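Local coordinates for protein PP1b (Porcine reproductive and respiratory syndrome virus, PDB 6JDR) that probably unwinds RNA and DNA duplexes with 5' to 3' polarity, driven by ATP hydrolysis, as the zinc-binding superfamily 1 helicase portion of the arterivirus replicase polyprotein, at residues 76-81 / 121-126; 175-180 / 197-202; 188-193 / 206-211; 301-306 / 386-391; 308-313 / 369-374. The protein carries 1 engineered substitution. All blocks are in the same frame, centred on the assembly; numbering follows the deposited sequence.

Contact 1 of 5, residues 76-81 / 121-126; sequences PRTVIM and ASTALL
V79 and S122 form an antiparallel hydrogen-bonded pair and I80 faces A121 as a non-hydrogen-bonded one, joining strands 79-83 and 118-124 although their short segments run at 111° to each other. V79 N donates to S122 O at 2.9 Å, and V79 O is gripped twice by S122: by the amide N and, at 2.7 Å, by OG. With OG held between the backbone N and the carbonyl carbon (chi1 70°), the hydroxyl turns back onto this carbonyl, and the two donors come from opposite faces of its plane. T78 and T123 lie side by side. Further out a water takes over from direct pairing, donating to R77 O and accepting from A124 N at 2.7 Å, while P76 CG rests 3.3 Å from A124 O. L126, approached by P76 CG, lies near zinc ligands C20 and H34. The buried serine hydroxyl thus finds its acceptor in the partner strand's backbone, adding a third direct bond at the edge of this four-stranded antiparallel sheet.

Contact 2 of 5, residues 175-180 / 197-202; sequences QTMLDM and LQFPAP
L178 reaches from helix 174-184 into the irregular segment 197-202, and its two methyls divide the work. CD1 meets P200 CD at 3.8 Å and also approaches the F199 ring obliquely, 4.2 Å from F199 CD2; CD2 packs on L197, 3.9 Å from L197 CD1. The leucine's CG stands anti to the backbone N (chi1 -176°), which sends both branches out from the helix toward the loop. One turn earlier, Q175 OE1 approaches L197 CD2 to 3.5 Å, the two side chains crossing at about a right angle. On the other flank M177, fully extended, brings SD to 4.0 Å from F199 CE2 in an oblique Met-aromatic contact. The helix follows strand 168-171 in the parallel sheet of the P-loop NTPase-type helicase core, and the segment 197-202 belongs to the long connection leading to edge strand 208-211. Behind the first layer, the amide of Q175 is steadied within the helix: NE2 donates to D179 OD1 at 3.1 Å, meeting the carboxylate from above its plane. I181 and V191 also touch the F199 ring, H174 packs against L197, and M177 lies against F189 and T171.

Contact 3 of 5, residues 188-193 / 206-211; sequences RFNVPA and GPWVRI
R188 and W208 bridge their backbones, with CA atoms 4.6 Å apart. V209 N donates to R188 O at 2.9 Å and R188 N to P207 O at 3.1 Å. A water extends the pairing by one step, accepting from N190 N and donating to V209 O.

The arginine side chain then folds over the tryptophan. R188 CB sits over the centre of one indole face, 3.7 Å from the centroid of the W208 six-membered ring, a CH-pi contact. Bends at chi2 and chi3 carry the guanidinium back beside the pyrrole part of the indole, its plane turned 57° from the ring, and W208 NE1 lies over one guanidinium face without bonding to it. N190 ND2 stands at the indole edge, 4.0 Å from W208 CZ3. Strand 208-211 forms one edge of the parallel sheet of the helicase core, where W208 and R210 pair with strand 168-171; the chain at R188 lies along its other flank.

Among polar side-chain contacts, R188 NH1 makes a weak, bent bond of 2.7 Å to G206 O. Apolar packing is lighter: F189 CB approaches V209 CB at 4.5 Å, while the F189 ring turns away from the strand to lie against M177 and I181 of helix 174-184 and against P202.

Contact 4 of 5, residues 301-306 / 386-391; sequences TTRVTY and KGTPVN
V304 and K386 pair through their backbones in a single antiparallel bridge, V304 N donating to K386 O at 2.9 Å and K386 N returning a bond to V304 O. The richest polar chemistry belongs to R303. Its CG, anti to the backbone N (chi1 -172°), passes 3.3 Å from K386 O, and the bend at chi3 turns the guanidinium across T388. There it binds side-on: NE reaches T388 OG1 at 3.1 Å, while NH2 donates to T388 O at 2.8 Å and more distantly to OG1. NH2 also meets V390 O, which lies in the guanidinium plane, so one arginine holds the backbone on both sides of the inverse gamma turn at P389. NH1 has weak bonds to N407 and D404. Apolar contact is slight, T301 CB touching T388 CG2 at 3.8 Å. Strand 303-307 is an edge strand of the second parallel sheet of the superfamily 1 helicase core, and the bridge to K386 adds one antiparallel pair on its outer side, away from strand 367-371.

Contact 5 of 5, residues 308-313 / 369-374; sequences EKPVRY and FVYDPH
P310 packs against Y371, the two side chains side by side. P310 CG stands over the phenol face, 3.9 Å from the centroid of the Y371 ring in a CH-pi contact, and P310 CD comes within 3.6 Å of Y371 CE1. The backbone completes the fit: P310 N covers the rim of the same face, and E308 O meets the ring edge 3.5 Å from Y371 CE1, so the chain from E308 to P310 curves round the phenol. P373 CD covers the opposite face, and the H345 ring also meets the phenol. CG of Y371 is anti to the backbone N (chi1 179°), extending the ring away from the strand and into this groove.

The second fit is aromatic. Y313 directs its CD2 edge at the centre of the F369 face, with Y313 CD2 3.7 Å from F369 CZ, in an edge-to-face pair whose centroids are 4.8 Å apart and whose planes meet at 58°. V311 packs here: CG1 touches F369 CB at 4.1 Å, and CG2 lies over one face of the Y313 ring, toward its rim.

F369 and Y371 project from the same side of strand 367-371, which runs between strands 303-307 and 342-345 in the parallel sheet; the segment 308-313 crosses over that side on its way to strand 315-318, where T343 touches both V311 and F369.

From the N terminus, contact 1 comes first, closing a loop of 39 residues within the small antiparallel sheet, close to a zinc site. Contacts 2 and 3 follow in the first parallel sheet region, closing loops of 16 and 12 residues that cross along the chain; their centres are about 9 Å apart and they touch, M177, F199 and P202 meeting residues of 188-193 and 206-211. Together they fasten helix 174-184, the long connection after it and strand 208-211. In the second parallel sheet, contact 4 closes a loop of 79 residues that encloses contact 5, itself closing one of 55. Contact 4 lies on strand 303-307 and contact 5 on its neighbour 367-371, where T305 meets F369 and V370.

Contact 1 of 5, residues 76-81 / 121-126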
# COMPACT_ATOMS: atom_id res chain seq x y z
N PRO A 76 15.33 -5.87 -33.08
CA PRO A 76 16.54 -6.64 -32.79
C PRO A 76 17.21 -7.17 -34.05
O PRO A 76 16.60 -7.16 -35.12
CB PRO A 76 16.01 -7.80 -31.94
CG PRO A 76 14.63 -8.02 -32.44
CD PRO A 76 14.11 -6.68 -32.88
N ARG A 77 18.44 -7.64 -33.90
CA ARG A 77 19.22 -8.18 -35.02
C ARG A 77 18.53 -9.39 -35.66
O ARG A 77 17.86 -10.16 -34.97
CB ARG A 77 20.62 -8.60 -34.53
CG ARG A 77 21.50 -7.44 -34.09
CD ARG A 77 22.77 -7.90 -33.39
NE ARG A 77 23.67 -8.65 -34.28
CZ ARG A 77 23.79 -9.98 -34.32
NH1 ARG A 77 23.07 -10.77 -33.52
NH2 ARG A 77 24.64 -10.53 -35.17
N THR A 78 18.68 -9.53 -36.97
CA THR A 78 18.23 -10.72 -37.68
C THR A 78 19.35 -11.76 -37.57
O THR A 78 20.45 -11.56 -38.08
CB THR A 78 17.91 -10.44 -39.16
OG1 THR A 78 17.01 -9.33 -39.25
CG2 THR A 78 17.28 -11.66 -39.82
N VAL A 79 19.05 -12.86 -36.89
CA VAL A 79 20.05 -13.86 -36.53
C VAL A 79 19.63 -15.20 -37.11
O VAL A 79 18.44 -15.50 -37.17
CB VAL A 79 20.14 -14.02 -35.00
CG1 VAL A 79 21.35 -14.86 -34.61
CG2 VAL A 79 20.18 -12.66 -34.32
N ILE A 80 20.61 -16.00 -37.52
CA ILE A 80 20.32 -17.35 -38.02
C ILE A 80 20.05 -18.29 -36.85
O ILE A 80 20.76 -18.27 -35.85
CB ILE A 80 21.49 -17.92 -38.85
CG1 ILE A 80 21.65 -17.13 -40.16
CG2 ILE A 80 21.28 -19.40 -39.16
CD1 ILE A 80 20.54 -17.33 -41.16
N MET A 81 19.00 -19.09 -37.00
CA MET A 81 18.69 -20.18 -36.09
C MET A 81 19.04 -21.49 -36.79
O MET A 81 18.35 -21.88 -37.74
CB MET A 81 17.21 -20.15 -35.72
CG MET A 81 16.78 -21.25 -34.75
SD MET A 81 15.08 -21.07 -34.17
CE MET A 81 14.17 -21.41 -35.67
N ALA A 121 16.55 -17.45 -40.78
CA ALA A 121 16.63 -16.07 -40.35
C ALA A 121 15.57 -15.87 -39.26
O ALA A 121 14.41 -16.23 -39.46
CB ALA A 121 16.39 -15.13 -41.51
N SER A 122 15.97 -15.33 -38.12
CA SER A 122 15.07 -15.23 -36.98
C SER A 122 15.22 -13.89 -36.26
O SER A 122 16.33 -13.46 -35.94
CB SER A 122 15.32 -16.38 -36.00
OG SER A 122 16.57 -16.24 -35.34
N THR A 123 14.08 -13.26 -36.00
CA THR A 123 14.03 -12.09 -35.14
C THR A 123 13.37 -12.52 -33.84
O THR A 123 12.26 -13.05 -33.86
CB THR A 123 13.23 -10.94 -35.78
OG1 THR A 123 11.91 -11.41 -36.11
CG2 THR A 123 13.92 -10.44 -37.03
N ALA A 124 14.06 -12.30 -32.73
CA ALA A 124 13.53 -12.63 -31.41
C ALA A 124 12.47 -11.61 -30.99
O ALA A 124 12.61 -10.41 -31.27
CB ALA A 124 14.65 -12.66 -30.38
N LEU A 125 11.42 -12.09 -30.33
CA LEU A 125 10.47 -11.21 -29.65
C LEU A 125 11.16 -10.56 -28.46
O LEU A 125 11.90 -11.23 -27.73
CB LEU A 125 9.25 -12.00 -29.17
CG LEU A 125 8.06 -12.07 -30.13
CD1 LEU A 125 8.50 -12.43 -31.55
CD2 LEU A 125 7.03 -13.06 -29.62
N LEU A 126 10.92 -9.27 -28.28
CA LEU A 126 11.47 -8.55 -27.13
C LEU A 126 10.73 -8.93 -25.86
O LEU A 126 9.58 -9.39 -25.91
CB LEU A 126 11.38 -7.03 -27.35
CG LEU A 126 12.15 -6.47 -28.55
CD1 LEU A 126 11.78 -5.02 -28.80
CD2 LEU A 126 13.65 -6.59 -28.34
O HOH W 1 16.72 -11.71 -33.10

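Contact 2 of 5, residues 175-180 / 197-202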
# COMPACT_ATOMS: atom_id res chain seq x y z
N GLN A 175 17.64 6.09 -5.45
CA GLN A 175 17.56 6.96 -4.30
C GLN A 175 16.38 6.61 -3.41
O GLN A 175 16.52 6.54 -2.19
CB GLN A 175 17.47 8.42 -4.74
CG GLN A 175 17.59 9.42 -3.59
CD GLN A 175 18.87 9.25 -2.80
OE1 GLN A 175 19.96 9.16 -3.37
NE2 GLN A 175 18.75 9.19 -1.48
N THR A 176 15.21 6.39 -4.02
CA THR A 176 14.02 6.02 -3.26
C THR A 176 14.24 4.65 -2.62
O THR A 176 13.86 4.44 -1.47
CB THR A 176 12.74 6.01 -4.13
OG1 THR A 176 12.89 5.13 -5.25
CG2 THR A 176 12.43 7.42 -4.64
N MET A 177 14.88 3.74 -3.34
CA MET A 177 15.31 2.47 -2.77
C MET A 177 16.19 2.67 -1.54
O MET A 177 16.01 1.97 -0.54
CB MET A 177 16.07 1.64 -3.82
CG MET A 177 16.51 0.27 -3.33
SD MET A 177 17.33 -0.68 -4.61
CE MET A 177 17.73 -2.18 -3.72
N LEU A 178 17.14 3.60 -1.61
CA LEU A 178 18.03 3.90 -0.49
C LEU A 178 17.28 4.53 0.68
O LEU A 178 17.50 4.18 1.84
CB LEU A 178 19.18 4.82 -0.93
CG LEU A 178 20.27 5.15 0.10
CD1 LEU A 178 20.90 3.90 0.69
CD2 LEU A 178 21.34 6.04 -0.53
N ASP A 179 16.39 5.47 0.36
CA ASP A 179 15.55 6.10 1.38
C ASP A 179 14.74 5.05 2.13
O ASP A 179 14.67 5.07 3.36
CB ASP A 179 14.60 7.12 0.73
CG ASP A 179 15.33 8.33 0.16
OD1 ASP A 179 16.52 8.55 0.50
OD2 ASP A 179 14.70 9.07 -0.63
N MET A 180 14.13 4.13 1.38
CA MET A 180 13.29 3.09 1.96
C MET A 180 14.12 2.15 2.85
O MET A 180 13.68 1.79 3.94
CB MET A 180 12.60 2.28 0.86
CG MET A 180 11.54 1.30 1.34
SD MET A 180 10.00 2.08 1.85
CE MET A 180 10.24 2.24 3.62
N LEU A 197 25.39 5.59 -5.39
CA LEU A 197 25.02 5.83 -4.00
C LEU A 197 25.80 4.89 -3.09
O LEU A 197 26.34 3.88 -3.55
CB LEU A 197 23.53 5.60 -3.79
CG LEU A 197 22.57 6.26 -4.79
CD1 LEU A 197 21.13 5.96 -4.39
CD2 LEU A 197 22.80 7.76 -4.88
N GLN A 198 25.85 5.22 -1.81
CA GLN A 198 26.49 4.37 -0.81
C GLN A 198 25.43 3.53 -0.12
O GLN A 198 24.75 4.00 0.80
CB GLN A 198 27.26 5.21 0.21
CG GLN A 198 28.27 6.18 -0.39
CD GLN A 198 29.36 5.49 -1.19
OE1 GLN A 198 29.70 4.33 -0.94
NE2 GLN A 198 29.94 6.21 -2.15
N PHE A 199 25.26 2.29 -0.57
CA PHE A 199 24.28 1.38 0.01
C PHE A 199 24.87 0.69 1.23
O PHE A 199 26.03 0.28 1.21
CB PHE A 199 23.85 0.32 -1.00
CG PHE A 199 22.75 0.75 -1.93
CD1 PHE A 199 23.03 1.47 -3.08
CD2 PHE A 199 21.42 0.41 -1.66
CE1 PHE A 199 22.01 1.86 -3.94
CE2 PHE A 199 20.41 0.79 -2.52
CZ PHE A 199 20.70 1.52 -3.66
N PRO A 200 24.07 0.56 2.31
CA PRO A 200 24.46 -0.31 3.43
C PRO A 200 24.51 -1.78 3.04
O PRO A 200 24.25 -2.14 1.90
CB PRO A 200 23.35 -0.09 4.46
CG PRO A 200 22.79 1.25 4.14
CD PRO A 200 22.90 1.38 2.65
N ALA A 201 24.86 -2.63 4.01
CA ALA A 201 24.84 -4.07 3.81
C ALA A 201 23.41 -4.58 3.98
O ALA A 201 22.68 -4.11 4.85
CB ALA A 201 25.77 -4.75 4.80
N PRO A 202 22.99 -5.54 3.13
CA PRO A 202 21.66 -6.13 3.25
C PRO A 202 21.57 -7.13 4.40
O PRO A 202 22.47 -7.95 4.59
CB PRO A 202 21.47 -6.84 1.91
CG PRO A 202 22.85 -7.21 1.49
CD PRO A 202 23.74 -6.11 1.99

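Contact 3 of 5, residues 188-193 / 206-211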
# COMPACT_ATOMS: atom_id res chain seq x y z
N ARG A 188 15.93 -7.04 3.28
CA ARG A 188 16.72 -7.70 2.23
C ARG A 188 16.72 -6.88 0.94
O ARG A 188 15.76 -6.18 0.64
CB ARG A 188 16.20 -9.11 1.93
CG ARG A 188 16.56 -10.14 3.00
CD ARG A 188 15.34 -10.65 3.74
NE ARG A 188 14.74 -11.83 3.10
CZ ARG A 188 13.62 -12.42 3.49
NH1 ARG A 188 12.93 -11.95 4.53
NH2 ARG A 188 13.17 -13.48 2.84
N PHE A 189 17.82 -6.97 0.20
CA PHE A 189 17.93 -6.34 -1.11
C PHE A 189 19.21 -6.76 -1.82
O PHE A 189 20.13 -7.31 -1.21
CB PHE A 189 17.88 -4.81 -1.01
CG PHE A 189 18.90 -4.23 -0.07
CD1 PHE A 189 20.19 -3.95 -0.50
CD2 PHE A 189 18.56 -3.92 1.24
CE1 PHE A 189 21.12 -3.40 0.36
CE2 PHE A 189 19.49 -3.37 2.11
CZ PHE A 189 20.77 -3.11 1.67
N ASN A 190 19.24 -6.50 -3.13
CA ASN A 190 20.45 -6.62 -3.92
C ASN A 190 20.81 -5.23 -4.42
O ASN A 190 20.01 -4.59 -5.09
CB ASN A 190 20.22 -7.55 -5.11
CG ASN A 190 19.89 -8.97 -4.69
OD1 ASN A 190 20.58 -9.56 -3.86
ND2 ASN A 190 18.84 -9.54 -5.28
N VAL A 191 22.01 -4.77 -4.08
CA VAL A 191 22.48 -3.46 -4.54
C VAL A 191 22.57 -3.49 -6.07
O VAL A 191 23.20 -4.39 -6.63
CB VAL A 191 23.85 -3.09 -3.92
CG1 VAL A 191 24.42 -1.85 -4.58
CG2 VAL A 191 23.71 -2.88 -2.42
N PRO A 192 21.93 -2.52 -6.74
CA PRO A 192 21.96 -2.52 -8.20
C PRO A 192 23.31 -2.07 -8.77
O PRO A 192 23.93 -1.14 -8.24
CB PRO A 192 20.85 -1.53 -8.58
CG PRO A 192 20.73 -0.62 -7.41
CD PRO A 192 21.08 -1.44 -6.20
N ALA A 193 23.75 -2.74 -9.83
CA ALA A 193 25.02 -2.44 -10.48
C ALA A 193 24.98 -1.08 -11.14
O ALA A 193 23.95 -0.68 -11.69
CB ALA A 193 25.34 -3.51 -11.51
N GLY A 206 13.78 -9.64 7.10
CA GLY A 206 13.05 -8.39 6.88
C GLY A 206 12.38 -8.35 5.52
O GLY A 206 12.56 -9.25 4.70
N PRO A 207 11.58 -7.30 5.27
CA PRO A 207 10.92 -7.15 3.97
C PRO A 207 11.93 -6.91 2.85
O PRO A 207 12.97 -6.29 3.08
CB PRO A 207 10.04 -5.91 4.15
CG PRO A 207 10.64 -5.16 5.29
CD PRO A 207 11.27 -6.18 6.18
N TRP A 208 11.63 -7.40 1.65
CA TRP A 208 12.46 -7.13 0.48
C TRP A 208 12.23 -5.70 -0.02
O TRP A 208 11.11 -5.21 -0.01
CB TRP A 208 12.16 -8.12 -0.64
CG TRP A 208 12.86 -9.43 -0.49
CD1 TRP A 208 12.41 -10.52 0.19
CD2 TRP A 208 14.13 -9.79 -1.05
NE1 TRP A 208 13.32 -11.55 0.10
CE2 TRP A 208 14.39 -11.13 -0.65
CE3 TRP A 208 15.07 -9.12 -1.84
CZ2 TRP A 208 15.55 -11.80 -1.03
CZ3 TRP A 208 16.23 -9.80 -2.21
CH2 TRP A 208 16.46 -11.13 -1.80
N VAL A 209 13.31 -5.05 -0.45
CA VAL A 209 13.23 -3.77 -1.15
C VAL A 209 13.78 -3.98 -2.56
O VAL A 209 14.97 -4.22 -2.74
CB VAL A 209 14.02 -2.66 -0.44
CG1 VAL A 209 13.76 -1.32 -1.10
CG2 VAL A 209 13.64 -2.60 1.04
N ARG A 210 12.88 -3.91 -3.54
CA ARG A 210 13.20 -4.25 -4.92
C ARG A 210 13.03 -3.03 -5.82
O ARG A 210 12.06 -2.29 -5.69
CB ARG A 210 12.31 -5.39 -5.41
CG ARG A 210 12.48 -6.70 -4.65
CD ARG A 210 13.66 -7.51 -5.17
NE ARG A 210 13.39 -8.12 -6.47
CZ ARG A 210 14.26 -8.87 -7.15
N ILE A 211 14.00 -2.82 -6.71
CA ILE A 211 13.92 -1.77 -7.71
C ILE A 211 12.80 -2.14 -8.68
O ILE A 211 12.72 -3.29 -9.11
CB ILE A 211 15.28 -1.55 -8.43
CG1 ILE A 211 15.28 -0.24 -9.22
CG2 ILE A 211 15.62 -2.72 -9.35
CD1 ILE A 211 15.42 1.00 -8.36
O HOH W 2 16.63 -5.94 -4.21

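Contact 4 of 5, residues 301-306 / 386-391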
# COMPACT_ATOMS: atom_id res chain seq x y z
N THR A 301 0.05 6.80 22.75
CA THR A 301 -1.08 5.99 23.16
C THR A 301 -1.86 6.63 24.32
O THR A 301 -1.27 7.08 25.30
CB THR A 301 -0.61 4.59 23.60
OG1 THR A 301 0.17 4.00 22.56
CG2 THR A 301 -1.80 3.68 23.92
N THR A 302 -3.18 6.65 24.19
CA THR A 302 -4.07 7.07 25.26
C THR A 302 -4.36 5.85 26.12
O THR A 302 -4.71 4.79 25.60
CB THR A 302 -5.39 7.63 24.69
OG1 THR A 302 -5.11 8.68 23.76
CG2 THR A 302 -6.28 8.17 25.81
N ARG A 303 -4.19 6.00 27.43
CA ARG A 303 -4.36 4.88 28.36
C ARG A 303 -5.84 4.53 28.52
O ARG A 303 -6.69 5.42 28.59
CB ARG A 303 -3.74 5.21 29.72
CG ARG A 303 -3.70 4.03 30.69
CD ARG A 303 -3.12 4.45 32.04
NE ARG A 303 -1.68 4.68 31.98
CZ ARG A 303 -0.95 5.16 32.98
NH1 ARG A 303 -1.50 5.47 34.15
NH2 ARG A 303 0.36 5.33 32.82
N VAL A 304 -6.13 3.23 28.58
CA VAL A 304 -7.49 2.75 28.81
C VAL A 304 -7.46 1.71 29.92
O VAL A 304 -6.78 0.69 29.81
CB VAL A 304 -8.09 2.14 27.53
CG1 VAL A 304 -9.48 1.56 27.81
CG2 VAL A 304 -8.16 3.18 26.42
N THR A 305 -8.20 1.98 30.99
CA THR A 305 -8.20 1.13 32.18
C THR A 305 -9.64 0.84 32.61
O THR A 305 -10.44 1.76 32.75
CB THR A 305 -7.47 1.83 33.35
OG1 THR A 305 -6.34 2.55 32.85
CG2 THR A 305 -7.02 0.81 34.38
N TYR A 306 -9.95 -0.44 32.81
CA TYR A 306 -11.28 -0.87 33.24
C TYR A 306 -11.32 -1.13 34.75
O TYR A 306 -10.95 -2.22 35.21
CB TYR A 306 -11.73 -2.12 32.47
CG TYR A 306 -12.18 -1.81 31.06
CD1 TYR A 306 -13.53 -1.73 30.73
CD2 TYR A 306 -11.24 -1.58 30.05
CE1 TYR A 306 -13.94 -1.44 29.44
CE2 TYR A 306 -11.64 -1.28 28.75
CZ TYR A 306 -12.99 -1.22 28.45
OH TYR A 306 -13.39 -0.93 27.16
N LYS A 386 -5.41 -0.69 27.50
CA LYS A 386 -4.07 -0.32 27.06
C LYS A 386 -3.37 0.47 28.16
O LYS A 386 -3.85 1.52 28.57
CB LYS A 386 -4.13 0.51 25.78
CG LYS A 386 -3.59 -0.17 24.53
CD LYS A 386 -4.33 -1.45 24.18
CE LYS A 386 -3.93 -1.95 22.80
NZ LYS A 386 -4.39 -3.34 22.54
N GLY A 387 -2.25 -0.06 28.64
CA GLY A 387 -1.41 0.64 29.62
C GLY A 387 -0.34 1.45 28.92
O GLY A 387 -0.10 1.27 27.72
N THR A 388 0.31 2.33 29.67
CA THR A 388 1.44 3.11 29.16
C THR A 388 2.45 3.33 30.29
O THR A 388 2.06 3.67 31.41
CB THR A 388 0.99 4.48 28.62
OG1 THR A 388 0.16 5.13 29.58
CG2 THR A 388 0.24 4.33 27.31
N PRO A 389 3.75 3.14 30.01
CA PRO A 389 4.78 3.41 31.02
C PRO A 389 4.99 4.92 31.20
O PRO A 389 5.94 5.49 30.65
CB PRO A 389 6.02 2.72 30.45
CG PRO A 389 5.83 2.77 28.97
CD PRO A 389 4.34 2.69 28.73
N VAL A 390 4.10 5.54 31.97
CA VAL A 390 4.09 6.99 32.17
C VAL A 390 3.57 7.31 33.57
O VAL A 390 2.78 6.55 34.15
CB VAL A 390 3.17 7.69 31.14
CG1 VAL A 390 3.25 9.21 31.27
CG2 VAL A 390 3.52 7.28 29.71
N ASN A 391 4.03 8.43 34.12
CA ASN A 391 3.51 8.97 35.37
C ASN A 391 2.44 10.02 35.09
O ASN A 391 2.76 11.15 34.72
CB ASN A 391 4.64 9.57 36.20

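Contact 5 of 5, residues 308-313 / 369-374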
# COMPACT_ATOMS: atom_id res chain seq x y z
N GLU A 308 -12.85 -1.74 38.55
CA GLU A 308 -13.91 -2.57 39.12
C GLU A 308 -14.83 -1.78 40.05
O GLU A 308 -15.95 -2.22 40.34
CB GLU A 308 -13.31 -3.76 39.88
CG GLU A 308 -12.40 -4.66 39.05
CD GLU A 308 -13.11 -5.36 37.91
OE1 GLU A 308 -14.25 -5.85 38.11
OE2 GLU A 308 -12.54 -5.43 36.80
N LYS A 309 -14.35 -0.64 40.54
CA LYS A 309 -15.15 0.24 41.40
C LYS A 309 -15.03 1.69 40.92
O LYS A 309 -14.05 2.05 40.27
CB LYS A 309 -14.68 0.13 42.85
CG LYS A 309 -15.10 -1.17 43.52
CD LYS A 309 -14.66 -1.22 44.97
CE LYS A 309 -15.28 -2.40 45.71
NZ LYS A 309 -14.95 -3.71 45.09
N PRO A 310 -16.04 2.53 41.23
CA PRO A 310 -16.06 3.93 40.77
C PRO A 310 -14.79 4.71 41.12
O PRO A 310 -14.11 4.39 42.09
CB PRO A 310 -17.26 4.52 41.50
CG PRO A 310 -18.14 3.36 41.81
CD PRO A 310 -17.22 2.21 42.05
N VAL A 311 -14.49 5.73 40.33
CA VAL A 311 -13.27 6.52 40.50
C VAL A 311 -13.46 7.96 40.01
O VAL A 311 -14.34 8.23 39.20
CB VAL A 311 -12.08 5.83 39.78
CG1 VAL A 311 -12.24 5.92 38.27
CG2 VAL A 311 -10.76 6.43 40.23
N ARG A 312 -12.63 8.87 40.52
CA ARG A 312 -12.75 10.30 40.23
C ARG A 312 -11.47 10.87 39.61
O ARG A 312 -10.94 11.88 40.09
CB ARG A 312 -13.08 11.06 41.52
CG ARG A 312 -14.36 10.61 42.22
CD ARG A 312 -15.61 11.11 41.51
NE ARG A 312 -16.79 10.98 42.36
CZ ARG A 312 -17.12 11.81 43.36
NH1 ARG A 312 -16.35 12.85 43.66
NH2 ARG A 312 -18.23 11.58 44.06
N TYR A 313 -10.98 10.24 38.55
CA TYR A 313 -9.78 10.72 37.86
C TYR A 313 -10.14 11.63 36.69
O TYR A 313 -10.89 11.23 35.80
CB TYR A 313 -8.93 9.55 37.37
CG TYR A 313 -8.33 8.68 38.46
CD1 TYR A 313 -7.87 9.23 39.66
CD2 TYR A 313 -8.19 7.31 38.28
CE1 TYR A 313 -7.31 8.44 40.65
CE2 TYR A 313 -7.63 6.51 39.26
CZ TYR A 313 -7.19 7.08 40.45
OH TYR A 313 -6.63 6.29 41.43
N PHE A 369 -10.40 6.34 32.18
CA PHE A 369 -10.76 5.25 33.09
C PHE A 369 -12.24 4.96 32.93
O PHE A 369 -13.06 5.88 32.96
CB PHE A 369 -10.46 5.65 34.54
CG PHE A 369 -9.00 5.88 34.81
CD1 PHE A 369 -8.41 7.10 34.52
CD2 PHE A 369 -8.21 4.86 35.33
CE1 PHE A 369 -7.06 7.31 34.76
CE2 PHE A 369 -6.86 5.07 35.58
CZ PHE A 369 -6.29 6.29 35.29
N VAL A 370 -12.59 3.69 32.76
CA VAL A 370 -13.96 3.33 32.44
C VAL A 370 -14.54 2.39 33.50
O VAL A 370 -14.08 1.26 33.68
CB VAL A 370 -14.08 2.75 31.01
CG1 VAL A 370 -13.03 1.68 30.73
CG2 VAL A 370 -15.49 2.22 30.75
N TYR A 371 -15.54 2.91 34.22
CA TYR A 371 -16.32 2.11 35.16
C TYR A 371 -17.52 1.59 34.40
O TYR A 371 -18.45 2.34 34.09
CB TYR A 371 -16.75 2.97 36.36
CG TYR A 371 -17.57 2.22 37.38
CD1 TYR A 371 -17.06 1.11 38.04
CD2 TYR A 371 -18.87 2.62 37.68
CE1 TYR A 371 -17.81 0.42 38.98
CE2 TYR A 371 -19.63 1.94 38.62
CZ TYR A 371 -19.09 0.84 39.26
OH TYR A 371 -19.83 0.15 40.19
N ASP A 372 -17.50 0.29 34.09
CA ASP A 372 -18.49 -0.32 33.21
C ASP A 372 -18.93 -1.66 33.79
O ASP A 372 -18.65 -2.71 33.21
CB ASP A 372 -17.90 -0.49 31.81
CG ASP A 372 -18.91 -1.00 30.80
OD1 ASP A 372 -20.12 -0.75 30.98
OD2 ASP A 372 -18.51 -1.66 29.81
N PRO A 373 -19.63 -1.63 34.93
CA PRO A 373 -20.02 -2.86 35.64
C PRO A 373 -21.01 -3.73 34.88
O PRO A 373 -21.09 -4.92 35.14
CB PRO A 373 -20.65 -2.33 36.93
CG PRO A 373 -21.17 -0.98 36.56
CD PRO A 373 -20.16 -0.43 35.60
N HIS A 374 -21.77 -3.13 33.96
CA HIS A 374 -22.75 -3.87 33.16
C HIS A 374 -22.15 -4.40 31.84
O HIS A 374 -22.85 -5.07 31.08
CB HIS A 374 -23.96 -2.99 32.85
CG HIS A 374 -24.60 -2.39 34.06
ND1 HIS A 374 -25.47 -3.09 34.86
CD2 HIS A 374 -24.50 -1.15 34.60
CE1 HIS A 374 -25.88 -2.32 35.85
NE2 HIS A 374 -25.31 -1.13 35.71